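Local coordinates for sensor protein (Vibrio parahaemolyticus, PDB 3I9Y) that responds to trimethylamine N-oxide as a membrane histidine kinase, of which this is the sensor domain, and probably passes the signal on by ATP-dependent histidine phosphorylation, at residues S71-V76 / S258-T263; T99-M104 / Q230-I235; L174-E179 / T194-N199; T184-I189 / I235-Y240. All coordinates share one frame; numbering follows the deposited sequence.

Contact 1 (S71-V76 / S258-T263); sequences SNVQNV and SELNST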
loop_
_atom_site.group_PDB
_atom_site.type_symbol
_atom_site.label_atom_id
_atom_site.label_comp_id
_atom_site.label_asym_id
_atom_site.label_seq_id
_atom_site.Cartn_x
_atom_site.Cartn_y
_atom_site.Cartn_z
ATOM N N SER A 71 -16.188 22.137 -12.390
ATOM C CA SER A 71 -14.880 21.753 -12.128
ATOM C C SER A 71 -14.843 21.006 -10.678
ATOM O O SER A 71 -14.036 20.015 -10.471
ATOM C CB SER A 71 -14.057 23.027 -12.276
ATOM O OG SER A 71 -13.277 23.128 -11.171
ATOM N N ASN A 72 -15.705 21.410 -9.676
ATOM C CA ASN A 72 -15.718 20.687 -8.401
ATOM C C ASN A 72 -16.121 19.168 -8.712
ATOM O O ASN A 72 -15.560 18.268 -8.073
ATOM C CB ASN A 72 -16.766 21.143 -7.422
ATOM C CG ASN A 72 -16.539 22.526 -6.945
ATOM O OD1 ASN A 72 -15.378 23.054 -6.882
ATOM N ND2 ASN A 72 -17.617 23.173 -6.643
ATOM N N VAL A 73 -17.054 18.892 -9.644
ATOM C CA VAL A 73 -17.463 17.586 -9.897
ATOM C C VAL A 73 -16.291 16.735 -10.595
ATOM O O VAL A 73 -16.094 15.500 -10.269
ATOM C CB VAL A 73 -18.728 17.582 -10.789
ATOM C CG1 VAL A 73 -19.048 16.244 -11.315
ATOM C CG2 VAL A 73 -19.926 18.142 -10.007
ATOM N N GLN A 74 -15.598 17.336 -11.558
ATOM C CA GLN A 74 -14.523 16.660 -12.240
ATOM C C GLN A 74 -13.401 16.335 -11.169
ATOM O O GLN A 74 -12.806 15.250 -11.219
ATOM C CB GLN A 74 -13.876 17.530 -13.321
ATOM C CG GLN A 74 -14.871 17.756 -14.518
ATOM C CD GLN A 74 -14.223 18.471 -15.704
ATOM O OE1 GLN A 74 -14.990 18.997 -16.568
ATOM N NE2 GLN A 74 -12.891 18.413 -15.859
ATOM N N ASN A 75 -13.124 17.239 -10.249
ATOM C CA ASN A 75 -12.124 16.985 -9.306
ATOM C C ASN A 75 -12.489 15.786 -8.398
ATOM O O ASN A 75 -11.575 14.997 -8.087
ATOM C CB ASN A 75 -11.772 18.162 -8.426
ATOM C CG ASN A 75 -11.102 19.277 -9.237
ATOM O OD1 ASN A 75 -10.555 19.013 -10.297
ATOM N ND2 ASN A 75 -11.175 20.540 -8.713
ATOM N N VAL A 76 -13.744 15.661 -7.972
ATOM C CA VAL A 76 -14.172 14.578 -7.164
ATOM C C VAL A 76 -14.054 13.308 -7.990
ATOM O O VAL A 76 -13.467 12.292 -7.502
ATOM C CB VAL A 76 -15.618 14.787 -6.696
ATOM C CG1 VAL A 76 -16.304 13.499 -6.228
ATOM C CG2 VAL A 76 -15.671 15.876 -5.569
ATOM N N SER A 258 -16.007 19.136 0.518
ATOM C CA SER A 258 -16.366 20.315 1.244
ATOM C C SER A 258 -16.440 21.438 0.191
ATOM O O SER A 258 -17.411 22.241 0.167
ATOM C CB SER A 258 -15.244 20.570 2.230
ATOM O OG SER A 258 -15.430 21.943 2.490
ATOM N N GLU A 259 -15.516 21.528 -0.741
ATOM C CA GLU A 259 -15.696 22.530 -1.761
ATOM C C GLU A 259 -16.952 22.264 -2.683
ATOM O O GLU A 259 -17.618 23.228 -3.143
ATOM C CB GLU A 259 -14.523 22.631 -2.743
ATOM C CG GLU A 259 -13.288 23.223 -2.104
ATOM C CD GLU A 259 -11.880 22.762 -2.891
ATOM O OE1 GLU A 259 -11.853 22.567 -4.232
ATOM O OE2 GLU A 259 -10.791 22.640 -2.092
ATOM N N LEU A 260 -17.285 21.022 -3.004
ATOM C CA LEU A 260 -18.405 20.797 -3.826
ATOM C C LEU A 260 -19.749 21.335 -3.082
ATOM O O LEU A 260 -20.627 21.967 -3.738
ATOM C CB LEU A 260 -18.582 19.341 -4.059
ATOM C CG LEU A 260 -19.912 18.900 -4.609
ATOM C CD1 LEU A 260 -19.979 19.469 -6.001
ATOM C CD2 LEU A 260 -20.077 17.240 -4.638
ATOM N N ASN A 261 -19.906 21.028 -1.787
ATOM C CA ASN A 261 -21.154 21.361 -1.119
ATOM C C ASN A 261 -21.141 22.856 -0.872
ATOM O O ASN A 261 -22.154 23.441 -0.959
ATOM C CB ASN A 261 -21.297 20.594 0.173
ATOM C CG ASN A 261 -21.530 19.106 -0.131
ATOM O OD1 ASN A 261 -20.559 18.297 -0.225
ATOM N ND2 ASN A 261 -22.755 18.778 -0.453
ATOM N N SER A 262 -19.986 23.471 -0.754
ATOM C CA SER A 262 -19.971 24.893 -0.534
ATOM C C SER A 262 -20.403 25.595 -1.807
ATOM O O SER A 262 -21.110 26.589 -1.762
ATOM C CB SER A 262 -18.641 25.314 -0.096
ATOM O OG SER A 262 -18.424 26.519 -0.741
ATOM N N THR A 263 -20.117 25.045 -2.989
ATOM C CA THR A 263 -20.629 25.649 -4.253
ATOM C C THR A 263 -22.125 25.300 -4.371
ATOM O O THR A 263 -22.943 26.143 -4.843
ATOM C CB THR A 263 -19.913 25.051 -5.429
ATOM O OG1 THR A 263 -18.533 25.479 -5.413
ATOM C CG2 THR A 263 -20.485 25.442 -6.791
HETATM O O HOH W 1 -12.968 21.375 -6.345
#
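Asn72, Asn75 and Glu259 meet at one water molecule. Its oxygen lies 2.7 Å from Glu259 OE1. It is 3.0 Å from Asn72 OD1, and Asn75 ND2 donates to it over 3.1 Å. The water therefore ties together two helices of one of the two stacked four-helix bundles that make up the sensor domain. The segments 71-76 and 258-263 run nearly antiparallel, with their axes 9.3 Å apart and at 157°. The closest pair of CA atoms belongs to Asn72 and Leu260.

Asn72 has the largest share of the contact. Its CG is anti to the carbonyl carbon (chi1 -66°), which sends the amide across to the other helix. There the amide is used at both ends, with OD1 on the water and ND2 on Thr263. The buried amide thus has polar partners on the facing helix and in the water.

Leu260 supplies the apolar part. Its CD1 packs 3.9 Å from Asn72 CB, and Val73 CG2 touches the same methyl. Val73 also reaches Leu50 and Ile53 of helix 32-58, and Leu260 rests on Leu69. Thr263 OG1 accepts from Asn72 ND2 at 2.8 Å, a weak bond bent to 142°.

Contact 2 (T99-M104 / Q230-I235); sequences TRVEEM and QVVFTI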
loop_
_atom_site.group_PDB
_atom_site.type_symbol
_atom_site.label_atom_id
_atom_site.label_comp_id
_atom_site.label_asym_id
_atom_site.label_seq_id
_atom_site.Cartn_x
_atom_site.Cartn_y
_atom_site.Cartn_z
ATOM N N THR A 99 4.596 -12.938 -0.387
ATOM C CA THR A 99 5.089 -14.111 -1.070
ATOM C C THR A 99 6.635 -14.121 -0.978
ATOM O O THR A 99 7.252 -15.115 -0.705
ATOM C CB THR A 99 4.673 -14.044 -2.598
ATOM O OG1 THR A 99 3.202 -14.067 -2.471
ATOM C CG2 THR A 99 4.960 -15.460 -3.323
ATOM N N ARG A 100 7.242 -13.007 -1.210
ATOM C CA ARG A 100 8.687 -12.999 -1.183
ATOM C C ARG A 100 9.295 -13.267 0.262
ATOM O O ARG A 100 10.347 -13.930 0.377
ATOM C CB ARG A 100 9.150 -11.616 -1.731
ATOM C CG ARG A 100 9.303 -11.576 -3.279
ATOM C CD ARG A 100 8.579 -10.290 -3.887
ATOM N NE ARG A 100 8.440 -10.135 -5.396
ATOM C CZ ARG A 100 9.539 -10.134 -6.083
ATOM N NH1 ARG A 100 10.669 -10.282 -5.461
ATOM N NH2 ARG A 100 9.569 -9.906 -7.345
ATOM N N VAL A 101 8.617 -12.744 1.317
ATOM C CA VAL A 101 9.079 -12.913 2.655
ATOM C C VAL A 101 8.936 -14.415 2.976
ATOM O O VAL A 101 9.944 -15.046 3.462
ATOM C CB VAL A 101 8.288 -11.999 3.601
ATOM C CG1 VAL A 101 8.457 -12.513 5.169
ATOM C CG2 VAL A 101 8.652 -10.492 3.321
ATOM N N GLU A 102 7.855 -15.071 2.543
ATOM C CA GLU A 102 7.667 -16.484 2.834
ATOM C C GLU A 102 8.760 -17.277 2.038
ATOM O O GLU A 102 9.360 -18.148 2.655
ATOM C CB GLU A 102 6.296 -16.981 2.470
ATOM C CG GLU A 102 6.017 -18.478 2.654
ATOM C CD GLU A 102 6.216 -18.899 4.080
ATOM O OE1 GLU A 102 6.318 -18.033 5.086
ATOM O OE2 GLU A 102 6.359 -20.174 4.278
ATOM N N GLU A 103 9.120 -16.958 0.793
ATOM C CA GLU A 103 10.230 -17.725 0.171
ATOM C C GLU A 103 11.534 -17.525 0.963
ATOM O O GLU A 103 12.395 -18.424 1.084
ATOM C CB GLU A 103 10.637 -17.189 -1.232
ATOM C CG GLU A 103 9.373 -17.245 -2.157
ATOM C CD GLU A 103 9.609 -16.589 -3.565
ATOM O OE1 GLU A 103 8.684 -16.820 -4.362
ATOM O OE2 GLU A 103 10.609 -15.886 -3.884
ATOM N N MET A 104 11.716 -16.293 1.416
ATOM C CA MET A 104 12.946 -15.971 2.170
ATOM C C MET A 104 12.960 -16.718 3.549
ATOM O O MET A 104 14.126 -17.085 4.047
ATOM C CB MET A 104 13.101 -14.467 2.412
ATOM C CG MET A 104 13.431 -13.868 1.020
ATOM S SD MET A 104 13.707 -12.031 1.364
ATOM C CE MET A 104 12.603 -11.890 0.831
ATOM N N GLN A 230 16.472 -9.921 -2.506
ATOM C CA GLN A 230 16.673 -8.653 -1.895
ATOM C C GLN A 230 15.831 -7.604 -2.653
ATOM O O GLN A 230 15.606 -6.560 -2.060
ATOM C CB GLN A 230 18.234 -8.101 -1.883
ATOM C CG GLN A 230 19.028 -8.929 -0.997
ATOM C CD GLN A 230 20.563 -8.540 -1.235
ATOM O OE1 GLN A 230 21.241 -8.965 -2.265
ATOM N NE2 GLN A 230 21.024 -7.669 -0.359
ATOM N N VAL A 231 15.331 -7.891 -3.846
ATOM C CA VAL A 231 14.380 -6.952 -4.602
ATOM C C VAL A 231 13.180 -6.724 -3.667
ATOM O O VAL A 231 12.486 -5.723 -3.845
ATOM C CB VAL A 231 13.685 -7.502 -5.928
ATOM C CG1 VAL A 231 14.673 -8.244 -6.772
ATOM C CG2 VAL A 231 12.849 -8.657 -5.598
ATOM N N VAL A 232 12.910 -7.566 -2.635
ATOM C CA VAL A 232 11.699 -7.261 -1.730
ATOM C C VAL A 232 11.853 -5.863 -1.038
ATOM O O VAL A 232 10.892 -5.168 -0.743
ATOM C CB VAL A 232 11.544 -8.352 -0.730
ATOM C CG1 VAL A 232 12.591 -8.180 0.405
ATOM C CG2 VAL A 232 10.173 -8.263 -0.079
ATOM N N PHE A 233 13.084 -5.371 -0.754
ATOM C CA PHE A 233 13.208 -4.109 -0.113
ATOM C C PHE A 233 12.810 -2.979 -1.180
ATOM O O PHE A 233 12.316 -1.919 -0.759
ATOM C CB PHE A 233 14.714 -3.865 0.317
ATOM C CG PHE A 233 15.087 -4.689 1.538
ATOM C CD1 PHE A 233 14.665 -4.300 2.815
ATOM C CD2 PHE A 233 15.804 -5.879 1.321
ATOM C CE1 PHE A 233 14.973 -5.102 3.851
ATOM C CE2 PHE A 233 16.121 -6.719 2.369
ATOM C CZ PHE A 233 15.725 -6.362 3.642
ATOM N N THR A 234 12.972 -3.177 -2.493
ATOM C CA THR A 234 12.555 -2.033 -3.281
ATOM C C THR A 234 11.055 -2.158 -3.371
ATOM O O THR A 234 10.451 -1.148 -3.551
ATOM C CB THR A 234 13.096 -1.989 -4.687
ATOM O OG1 THR A 234 12.545 -3.112 -5.332
ATOM C CG2 THR A 234 14.616 -2.332 -4.725
ATOM N N ILE A 235 10.392 -3.310 -3.115
ATOM C CA ILE A 235 8.873 -3.357 -3.179
ATOM C C ILE A 235 8.338 -2.713 -1.874
ATOM O O ILE A 235 7.316 -1.968 -1.857
ATOM C CB ILE A 235 8.357 -4.783 -3.343
ATOM C CG1 ILE A 235 9.006 -5.372 -4.668
ATOM C CG2 ILE A 235 6.825 -4.673 -3.522
ATOM C CD1 ILE A 235 8.683 -6.928 -4.824
#
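Arg100 and Val232 meet in the apolar part of this contact. Val232 CG2, anti to the backbone N, faces Arg100 CB at 3.9 Å. It also touches Val101 CG2 at 4.3 Å. The other methyl of Val232, CG1, stands between the backbone N and the carbonyl carbon (chi1 78°). It lies 4.1 Å from Met104 SD.

A second kind of contact involves the Arg100 guanidinium. Ile235 CD1 sits over one of its faces, toward the rim and 3.3 Å from Arg100 NE. The isoleucine chain runs nearly perpendicular to that of the arginine. Arg100 NE also forms a salt bridge with Glu96, which helps to fix the turn of the flat group.

The two segments run in roughly opposite directions. They belong to helix 63-114, which has a predicted coiled coil, and to the start of helix 232-267. Both are long helices of a sensor domain built from two stacked four-helix bundles.

Within segment 230-235, Val231 O accepts from Thr234 N, Ile235 N and Thr234 OG1. The hydroxyl bond from Thr234 OG1 to Val231 O is 3.0 Å long and lies in the carbonyl plane, on a lone pair.

Contact 3 (L174-E179 / T194-N199); sequences LNQIEE and TAFENN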
loop_
_atom_site.group_PDB
_atom_site.type_symbol
_atom_site.label_atom_id
_atom_site.label_comp_id
_atom_site.label_asym_id
_atom_site.label_seq_id
_atom_site.Cartn_x
_atom_site.Cartn_y
_atom_site.Cartn_z
ATOM N N LEU A 174 16.755 -13.228 9.066
ATOM C CA LEU A 174 15.310 -13.453 8.997
ATOM C C LEU A 174 14.561 -12.450 9.942
ATOM O O LEU A 174 13.492 -11.916 9.616
ATOM C CB LEU A 174 15.029 -14.842 9.493
ATOM C CG LEU A 174 13.863 -15.567 8.928
ATOM C CD1 LEU A 174 13.307 -16.549 9.964
ATOM C CD2 LEU A 174 12.718 -14.737 8.137
ATOM N N ASN A 175 15.107 -12.124 11.084
ATOM C CA ASN A 175 14.446 -11.135 11.956
ATOM C C ASN A 175 14.441 -9.797 11.189
ATOM O O ASN A 175 13.433 -9.070 11.310
ATOM C CB ASN A 175 15.268 -10.900 13.355
ATOM C CG ASN A 175 15.106 -12.122 14.348
ATOM O OD1 ASN A 175 14.177 -12.955 14.210
ATOM N ND2 ASN A 175 15.996 -12.224 15.312
ATOM N N GLN A 176 15.514 -9.446 10.477
ATOM C CA GLN A 176 15.568 -8.163 9.690
ATOM C C GLN A 176 14.426 -8.110 8.654
ATOM O O GLN A 176 13.736 -7.117 8.551
ATOM C CB GLN A 176 16.913 -7.999 8.845
ATOM C CG GLN A 176 18.075 -7.771 9.880
ATOM C CD GLN A 176 19.373 -7.773 9.140
ATOM O OE1 GLN A 176 19.668 -8.632 8.277
ATOM N NE2 GLN A 176 20.123 -6.756 9.391
ATOM N N ILE A 177 14.249 -9.201 7.881
ATOM C CA ILE A 177 13.203 -9.223 6.868
ATOM C C ILE A 177 11.833 -9.142 7.607
ATOM O O ILE A 177 11.055 -8.331 7.169
ATOM C CB ILE A 177 13.271 -10.528 6.131
ATOM C CG1 ILE A 177 14.523 -10.414 5.219
ATOM C CG2 ILE A 177 12.117 -10.517 5.071
ATOM C CD1 ILE A 177 14.596 -11.850 4.348
ATOM N N GLU A 178 11.535 -9.909 8.718
ATOM C CA GLU A 178 10.230 -9.796 9.410
ATOM C C GLU A 178 10.075 -8.356 9.911
ATOM O O GLU A 178 8.949 -7.782 9.853
ATOM C CB GLU A 178 10.172 -10.762 10.718
ATOM C CG GLU A 178 10.290 -12.214 10.166
ATOM C CD GLU A 178 8.988 -12.796 9.630
ATOM O OE1 GLU A 178 7.989 -12.057 9.596
ATOM O OE2 GLU A 178 9.018 -14.005 9.269
ATOM N N GLU A 179 11.174 -7.694 10.391
ATOM C CA GLU A 179 10.957 -6.368 10.947
ATOM C C GLU A 179 10.640 -5.340 9.760
ATOM O O GLU A 179 9.780 -4.432 9.886
ATOM C CB GLU A 179 12.274 -5.883 11.570
ATOM C CG GLU A 179 12.024 -4.469 11.908
ATOM C CD GLU A 179 13.069 -3.832 12.755
ATOM O OE1 GLU A 179 14.251 -4.148 12.516
ATOM O OE2 GLU A 179 12.717 -2.907 13.644
ATOM N N THR A 194 20.249 -1.945 3.857
ATOM C CA THR A 194 21.721 -2.033 3.560
ATOM C C THR A 194 22.317 -2.934 4.723
ATOM O O THR A 194 23.231 -3.721 4.525
ATOM C CB THR A 194 22.477 -0.622 3.501
ATOM O OG1 THR A 194 22.715 -0.197 4.849
ATOM C CG2 THR A 194 21.741 0.402 2.885
ATOM N N ALA A 195 21.698 -2.862 5.875
ATOM C CA ALA A 195 22.114 -3.769 6.923
ATOM C C ALA A 195 21.926 -5.313 6.511
ATOM O O ALA A 195 22.788 -6.177 6.754
ATOM C CB ALA A 195 21.346 -3.473 8.148
ATOM N N PHE A 196 20.898 -5.661 5.766
ATOM C CA PHE A 196 20.621 -7.066 5.474
ATOM C C PHE A 196 21.592 -7.347 4.439
ATOM O O PHE A 196 22.148 -8.473 4.346
ATOM C CB PHE A 196 19.177 -7.188 4.818
ATOM C CG PHE A 196 18.865 -8.547 4.236
ATOM C CD1 PHE A 196 18.104 -9.480 4.993
ATOM C CD2 PHE A 196 19.262 -8.881 2.984
ATOM C CE1 PHE A 196 17.781 -10.728 4.464
ATOM C CE2 PHE A 196 18.944 -10.134 2.422
ATOM C CZ PHE A 196 18.218 -11.074 3.146
ATOM N N GLU A 197 21.848 -6.348 3.559
ATOM C CA GLU A 197 22.826 -6.681 2.488
ATOM C C GLU A 197 24.297 -6.931 3.059
ATOM O O GLU A 197 25.059 -7.752 2.534
ATOM C CB GLU A 197 22.964 -5.531 1.518
ATOM C CG GLU A 197 24.037 -5.830 0.475
ATOM C CD GLU A 197 24.068 -4.725 -0.655
ATOM O OE1 GLU A 197 23.930 -3.467 -0.394
ATOM O OE2 GLU A 197 24.192 -5.126 -1.846
ATOM N N ASN A 198 24.687 -6.170 4.052
ATOM C CA ASN A 198 26.084 -6.298 4.642
ATOM C C ASN A 198 26.111 -7.731 5.335
ATOM O O ASN A 198 27.025 -8.511 5.107
ATOM C CB ASN A 198 26.296 -5.220 5.691
ATOM C CG ASN A 198 26.411 -3.748 5.075
ATOM O OD1 ASN A 198 26.811 -3.540 3.839
ATOM N ND2 ASN A 198 26.079 -2.702 5.946
ATOM N N ASN A 199 25.020 -8.129 6.000
ATOM C CA ASN A 199 24.956 -9.470 6.647
ATOM C C ASN A 199 25.073 -10.548 5.681
ATOM O O ASN A 199 25.728 -11.540 5.926
ATOM C CB ASN A 199 23.698 -9.638 7.387
ATOM C CG ASN A 199 23.748 -8.937 8.575
ATOM O OD1 ASN A 199 24.865 -8.586 8.924
ATOM N ND2 ASN A 199 22.604 -8.641 9.302
#
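Gln176 and Asn199 supply the polar link between these helices. Asn199 ND2 donates to Gln176 OE1 over 3.1 Å, with an N-H...O angle of 153°. The nitrogen stands above the carbonyl plane of Gln176 and misses its lone pairs. The two amide planes are 30° apart. Gln176 is extended beyond CG, and this carries its amide to the far helix. The amide lies close against Asn199, so Asn199 ND2 is also 3.1 Å from Gln176 NE2. Both are donors, and this second pair is not a hydrogen bond.

The same glutamine makes backbone and methyl contacts. Gln176 OE1 comes 3.3 Å from Phe196 CA, and Gln176 NE2 lies 3.7 Å from Ala195 CB. The buried amide is therefore lodged against one turn of the opposite helix, with Ala195, Phe196 and Asn199 around it.

The third element is apolar. Ile177 CG1 and CD1 both come to 3.4 Å from Phe196 CE1. The Phe196 ring is aimed there with CG anti to the backbone N (chi1 169°). Ile177 and Phe196 pass each other obliquely.

The segments are nearly antiparallel, with axes 10.1 Å apart. They form an alpha hairpin with a short connection between helices 158-180 and 186-208. Two further helices close over it. Ile177 packs on Val101 and Met104 of helix 63-114. The Phe196 ring meets that of Phe233 on helix 232-267.

Contact 4 (T184-I189 / I235-Y240); sequences TNVDRI and ILLQQY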
loop_
_atom_site.group_PDB
_atom_site.type_symbol
_atom_site.label_atom_id
_atom_site.label_comp_id
_atom_site.label_asym_id
_atom_site.label_seq_id
_atom_site.Cartn_x
_atom_site.Cartn_y
_atom_site.Cartn_z
ATOM N N THR A 184 6.936 1.636 8.990
ATOM C CA THR A 184 6.189 2.669 8.288
ATOM C C THR A 184 7.148 3.861 8.122
ATOM O O THR A 184 6.752 4.949 7.701
ATOM C CB THR A 184 4.948 3.165 9.093
ATOM O OG1 THR A 184 5.453 3.548 10.368
ATOM C CG2 THR A 184 3.868 2.102 9.386
ATOM N N ASN A 185 8.423 3.712 8.391
ATOM C CA ASN A 185 9.278 4.925 8.217
ATOM C C ASN A 185 10.232 4.652 7.131
ATOM O O ASN A 185 10.961 3.695 7.245
ATOM C CB ASN A 185 10.074 5.216 9.530
ATOM C CG ASN A 185 11.111 6.370 9.361
ATOM O OD1 ASN A 185 12.143 6.264 8.687
ATOM N ND2 ASN A 185 10.798 7.516 10.007
ATOM N N VAL A 186 10.395 5.546 6.179
ATOM C CA VAL A 186 11.199 5.226 5.075
ATOM C C VAL A 186 12.687 5.197 5.241
ATOM O O VAL A 186 13.374 4.419 4.501
ATOM C CB VAL A 186 10.839 6.101 3.879
ATOM C CG1 VAL A 186 11.504 7.505 4.002
ATOM C CG2 VAL A 186 11.354 5.565 2.588
ATOM N N ASP A 187 13.240 5.997 6.166
ATOM C CA ASP A 187 14.707 5.912 6.381
ATOM C C ASP A 187 15.023 4.550 7.079
ATOM O O ASP A 187 16.024 4.001 6.878
ATOM C CB ASP A 187 15.143 7.097 7.359
ATOM C CG ASP A 187 14.749 8.504 6.730
ATOM O OD1 ASP A 187 13.948 9.223 7.310
ATOM O OD2 ASP A 187 15.189 8.874 5.627
ATOM N N ARG A 188 14.136 4.107 7.954
ATOM C CA ARG A 188 14.339 2.839 8.572
ATOM C C ARG A 188 14.332 1.693 7.588
ATOM O O ARG A 188 15.178 0.755 7.733
ATOM C CB ARG A 188 13.246 2.622 9.568
ATOM C CG ARG A 188 13.770 2.941 10.919
ATOM C CD ARG A 188 15.102 2.012 11.050
ATOM N NE ARG A 188 14.780 0.691 11.597
ATOM C CZ ARG A 188 15.677 -0.087 12.167
ATOM N NH1 ARG A 188 17.001 0.339 12.241
ATOM N NH2 ARG A 188 15.247 -1.235 12.746
ATOM N N ILE A 189 13.408 1.769 6.587
ATOM C CA ILE A 189 13.344 0.710 5.529
ATOM C C ILE A 189 14.698 0.679 4.833
ATOM O O ILE A 189 15.305 -0.357 4.697
ATOM C CB ILE A 189 12.215 0.911 4.502
ATOM C CG1 ILE A 189 10.901 0.699 5.222
ATOM C CG2 ILE A 189 12.430 -0.096 3.231
ATOM C CD1 ILE A 189 9.726 1.383 4.375
ATOM N N ILE A 235 10.392 -3.310 -3.115
ATOM C CA ILE A 235 8.873 -3.357 -3.179
ATOM C C ILE A 235 8.338 -2.713 -1.874
ATOM O O ILE A 235 7.316 -1.968 -1.857
ATOM C CB ILE A 235 8.357 -4.783 -3.343
ATOM C CG1 ILE A 235 9.006 -5.372 -4.668
ATOM C CG2 ILE A 235 6.825 -4.673 -3.522
ATOM C CD1 ILE A 235 8.683 -6.928 -4.824
ATOM N N LEU A 236 9.119 -2.861 -0.773
ATOM C CA LEU A 236 8.721 -2.214 0.504
ATOM C C LEU A 236 8.768 -0.688 0.325
ATOM O O LEU A 236 7.867 0.047 0.926
ATOM C CB LEU A 236 9.606 -2.600 1.723
ATOM C CG LEU A 236 9.224 -4.052 2.116
ATOM C CD1 LEU A 236 10.427 -4.492 3.140
ATOM C CD2 LEU A 236 7.936 -4.117 2.975
ATOM N N LEU A 237 9.753 -0.192 -0.450
ATOM C CA LEU A 237 9.759 1.274 -0.665
ATOM C C LEU A 237 8.568 1.716 -1.557
ATOM O O LEU A 237 8.019 2.821 -1.316
ATOM C CB LEU A 237 11.113 1.835 -1.307
ATOM C CG LEU A 237 12.272 1.293 -0.351
ATOM C CD1 LEU A 237 13.669 1.229 -0.956
ATOM C CD2 LEU A 237 12.333 2.306 0.900
ATOM N N GLN A 238 8.202 0.888 -2.590
ATOM C CA GLN A 238 7.101 1.299 -3.381
ATOM C C GLN A 238 5.830 1.274 -2.489
ATOM O O GLN A 238 5.009 2.078 -2.707
ATOM C CB GLN A 238 6.923 0.300 -4.553
ATOM C CG GLN A 238 8.080 0.579 -5.561
ATOM C CD GLN A 238 8.339 -0.771 -6.419
ATOM O OE1 GLN A 238 7.791 -1.823 -6.115
ATOM N NE2 GLN A 238 9.164 -0.707 -7.349
ATOM N N GLN A 239 5.668 0.293 -1.586
ATOM C CA GLN A 239 4.468 0.193 -0.800
ATOM C C GLN A 239 4.551 1.478 0.103
ATOM O O GLN A 239 3.503 2.095 0.348
ATOM C CB GLN A 239 4.521 -1.019 0.147
ATOM C CG GLN A 239 3.523 -1.000 1.187
ATOM C CD GLN A 239 3.548 -2.346 1.939
ATOM O OE1 GLN A 239 4.437 -2.553 2.890
ATOM N NE2 GLN A 239 2.616 -3.213 1.634
ATOM N N TYR A 240 5.735 1.880 0.593
ATOM C CA TYR A 240 5.674 3.115 1.457
ATOM C C TYR A 240 5.118 4.335 0.635
ATOM O O TYR A 240 4.284 5.056 1.095
ATOM C CB TYR A 240 7.077 3.504 1.965
ATOM C CG TYR A 240 7.168 4.859 2.570
ATOM C CD1 TYR A 240 6.874 5.023 3.935
ATOM C CD2 TYR A 240 7.576 5.951 1.835
ATOM C CE1 TYR A 240 7.068 6.298 4.618
ATOM C CE2 TYR A 240 7.646 7.273 2.474
ATOM C CZ TYR A 240 7.410 7.419 3.858
ATOM O OH TYR A 240 7.326 8.668 4.485
HETATM O O HOH W 2 9.319 7.938 6.488
#
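Tyr240, Ile189 and Val186 bury the most surface here. Val186 CB stands over the centre of the Tyr240 ring, 3.6 Å from its centroid and 11° off the normal. This is a CH-pi contact. The valine comes in roughly perpendicular to the tyrosine side chain. CG of Tyr240 is anti to the backbone N (chi1 167°), which swings the ring toward the start of the other helix. Thr184 O lies at the edge of the ring, near its plane and 3.4 Å from Tyr240 CE1.

The tyrosine hydroxyl is linked to the same helix end by water. Val186 N donates to the water over 2.6 Å. The bond from that water to Tyr240 OH is weak.

Ile189 fills the other half of the contact, one turn further on. Its CG2 is 3.3 Å from Leu237 CD2, tighter than usual for two methyls. Ile189 and Leu237 point in opposite senses and lie alongside each other. Ile189 CD1 reaches Tyr240 CB at 4.2 Å, and CG2 also meets Leu236 CB. Val186 CG2 packs on Leu237 CD2 at 3.8 Å, so that leucine methyl serves both Val186 and Ile189.

Helix 186-208 begins here. Asn185 is its N-cap: OD1 accepts from Arg188 N over 3.0 Å and more weakly from Asp187 N. The arrangement is that of a capped helix start laid on a long helix, near the centre of the chain, probably close to where the two four-helix bundles stack.

How the contacts relate
From the N terminus, helix 63-114 supplies the first segments of contact 1 and then contact 2. Helix 158-180 gives that of contact 3, and the turn after it starts contact 4. Contact 3 closes first, by an alpha hairpin onto helix 186-208. Contact 2 closes next, at the start of helix 232-267, and encloses contact 3. Contact 4 follows on the same helix and crosses both, sharing Ile235 with contact 2. Contact 1 closes last and encloses all three. Contacts 2, 3 and 4 cluster, with centres 11 to 14 Å apart. Contact 1 lies across the chain's centre from contacts 2 and 3, probably in the other bundle. Helices 63-114 and 232-267 span the distance.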